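Local coordinates for protein putative phosphohistidine phosphatase SixA (Agrobacterium tumefaciens, PDB 2RFL) that probably removes phosphate from phosphohistidine in proteins, as a member of the histidine phosphatase superfamily, at residues 114-117 with 118-122. Sequence-based numbering, arbitrary orientation.
Sequences GHNP and TMEAT
Asn116 reaches forward from the loop to the first turn of helix 118-127. Its OD1 accepts the backbone N-H of Glu120, N to OD1 3.2 Å. The donor lies almost in line with the side-chain C=O, at a C=O...N angle of 164°. OD1 also rests 3.4 Å from Glu120 CB. Glu120 has CG anti to its backbone N (chi1 -152°) and stays extended, which brings the carboxylate near the Asn116 amide, the two groups crossing at an angle without bonding directly. The two planes are turned 55° apart. A water spans them, donating to Glu120 OE1 at 2.9 Å and taking a weak bond from Asn116 ND2.

Two backbone bonds continue the connection. Met119 N binds His115 O at 2.8 Å, from above the carbonyl plane. Ala121 N binds Pro117 O, also at 2.8 Å, and Ala121 CB touches the same oxygen. The Asn116-Pro117 peptide is cis and lies just before helix 118-127 begins. Met119 is a selenomethionine. Its chain bends at chi2 and chi3 and curls back toward the strand end, where CE lies against Gly114.

Further out, Asn116 ND2 bonds to Phe140 O, which holds the amide from its other end. His115 turns away from the helix. Its NE2 bonds to Ser61 OG, its N to Tyr97 OH, and its ring meets those of His16 and Tyr90.

This is the strand-to-helix turn at the C-terminal end of strand 109-114. The Gly-His-Asn-Pro sequence matches the second conserved histidine motif of the superfamily, and His16 lies in the Arg-His motif that carries the nucleophile in relatives. Consecutive N-H groups of Met119, Glu120 and Ala121 are thus taken up by His115, Asn116 and Pro117. This ties the backbone that follows His115 to the helix start and probably limits its movement, consistent with His115 being the second active-site histidine, as in relatives.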
ATOM      1  N   GLY A 114       1.595  -2.895  -3.471  1.00 32.53           N
ATOM      2  CA  GLY A 114       2.239  -4.182  -3.794  1.00 32.29           C
ATOM      3  C   GLY A 114       1.742  -5.293  -2.897  1.00 31.89           C
ATOM      4  O   GLY A 114       0.599  -5.252  -2.435  1.00 31.54           O
ATOM      5  N   HIS A 115       2.619  -6.263  -2.633  1.00 31.59           N
ATOM      6  CA  HIS A 115       2.221  -7.584  -2.130  1.00 31.72           C
ATOM      7  C   HIS A 115       2.982  -7.978  -0.879  1.00 31.81           C
ATOM      8  O   HIS A 115       4.105  -7.532  -0.666  1.00 31.01           O
ATOM      9  CB  HIS A 115       2.483  -8.720  -3.159  1.00 31.17           C
ATOM     10  CG  HIS A 115       2.255  -8.354  -4.586  1.00 29.72           C
ATOM     11  ND1 HIS A 115       1.338  -9.011  -5.377  1.00 32.83           N
ATOM     12  CD2 HIS A 115       2.876  -7.468  -5.401  1.00 32.66           C
ATOM     13  CE1 HIS A 115       1.374  -8.529  -6.606  1.00 31.66           C
ATOM     14  NE2 HIS A 115       2.295  -7.583  -6.647  1.00 35.42           N
ATOM     15  N   ASN A 116       2.346  -8.841  -0.082  1.00 32.05           N
ATOM     16  CA  ASN A 116       2.995  -9.633   0.963  1.00 32.29           C
ATOM     17  C   ASN A 116       3.976 -10.657   0.355  1.00 32.25           C
ATOM     18  O   ASN A 116       3.742 -11.122  -0.744  1.00 32.69           O
ATOM     19  CB  ASN A 116       1.923 -10.352   1.807  1.00 32.42           C
ATOM     20  CG  ASN A 116       1.464  -9.533   3.028  1.00 33.87           C
ATOM     21  OD1 ASN A 116       2.035  -8.489   3.374  1.00 35.29           O
ATOM     22  ND2 ASN A 116       0.441 -10.029   3.697  1.00 36.97           N
ATOM     23  N   PRO A 117       5.058 -11.039   1.070  1.00 32.18           N
ATOM     24  CA  PRO A 117       5.563 -10.619   2.377  1.00 32.60           C
ATOM     25  C   PRO A 117       6.217  -9.249   2.341  1.00 32.89           C
ATOM     26  O   PRO A 117       6.399  -8.648   3.401  1.00 33.86           O
ATOM     27  CB  PRO A 117       6.672 -11.640   2.692  1.00 32.16           C
ATOM     28  CG  PRO A 117       6.815 -12.485   1.575  1.00 30.41           C
ATOM     29  CD  PRO A 117       5.922 -12.080   0.475  1.00 33.04           C
ATOM     30  N   THR A 118       6.596  -8.781   1.149  1.00 32.35           N
ATOM     31  CA  THR A 118       7.281  -7.501   1.022  1.00 32.83           C
ATOM     32  C   THR A 118       6.570  -6.318   1.689  1.00 32.31           C
ATOM     33  O   THR A 118       7.208  -5.478   2.285  1.00 32.59           O
ATOM     34  CB  THR A 118       7.536  -7.184  -0.437  1.00 32.49           C
ATOM     35  OG1 THR A 118       7.705  -8.417  -1.136  1.00 35.01           O
ATOM     36  CG2 THR A 118       8.776  -6.294  -0.604  1.00 30.41           C
HETATM   37  N   MSE A 119       5.257  -6.249   1.569  1.00 32.97           N
HETATM   38  CA  MSE A 119       4.491  -5.150   2.169  1.00 33.84           C
HETATM   39  C   MSE A 119       4.574  -5.187   3.711  1.00 33.46           C
HETATM   40  O   MSE A 119       4.959  -4.196   4.337  1.00 31.88           O
HETATM   41  CB  MSE A 119       3.027  -5.148   1.657  1.00 33.49           C
HETATM   42  CG  MSE A 119       2.263  -3.793   1.848  1.00 36.06           C
HETATM   43 SE   MSE A 119       3.164  -2.151   1.136  0.95 46.98          SE
HETATM   44  CE  MSE A 119       3.136  -2.565  -0.789  1.00 41.09           C
ATOM     45  N   GLU A 120       4.215  -6.340   4.294  1.00 34.51           N
ATOM     46  CA  GLU A 120       4.367  -6.588   5.744  1.00 35.01           C
ATOM     47  C   GLU A 120       5.803  -6.328   6.216  1.00 33.48           C
ATOM     48  O   GLU A 120       5.999  -5.698   7.251  1.00 32.95           O
ATOM     49  CB  GLU A 120       3.902  -8.009   6.137  1.00 36.00           C
ATOM     50  CG  GLU A 120       3.397  -8.125   7.590  1.00 41.03           C
ATOM     51  CD  GLU A 120       2.702  -9.478   7.936  1.00 46.96           C
ATOM     52  OE1 GLU A 120       1.999 -10.057   7.075  1.00 48.51           O
ATOM     53  OE2 GLU A 120       2.866  -9.968   9.087  1.00 50.10           O
ATOM     54  N   ALA A 121       6.801  -6.768   5.451  1.00 32.18           N
ATOM     55  CA  ALA A 121       8.205  -6.516   5.827  1.00 31.98           C
ATOM     56  C   ALA A 121       8.602  -5.032   5.864  1.00 30.71           C
ATOM     57  O   ALA A 121       9.314  -4.587   6.751  1.00 30.90           O
ATOM     58  CB  ALA A 121       9.136  -7.292   4.949  1.00 32.46           C
ATOM     59  N   THR A 122       8.104  -4.275   4.909  1.00 29.80           N
ATOM     60  CA  THR A 122       8.260  -2.844   4.875  1.00 28.60           C
ATOM     61  C   THR A 122       7.703  -2.114   6.088  1.00 29.02           C
ATOM     62  O   THR A 122       8.356  -1.219   6.638  1.00 28.19           O
ATOM     63  CB  THR A 122       7.635  -2.302   3.593  1.00 27.95           C
ATOM     64  OG1 THR A 122       8.014  -3.175   2.511  1.00 26.14           O
ATOM     65  CG2 THR A 122       8.123  -0.894   3.332  1.00 24.92           C
TER
HETATM   66  O   HOH W   1      -0.757 -10.495   6.174  1.00 60.52           O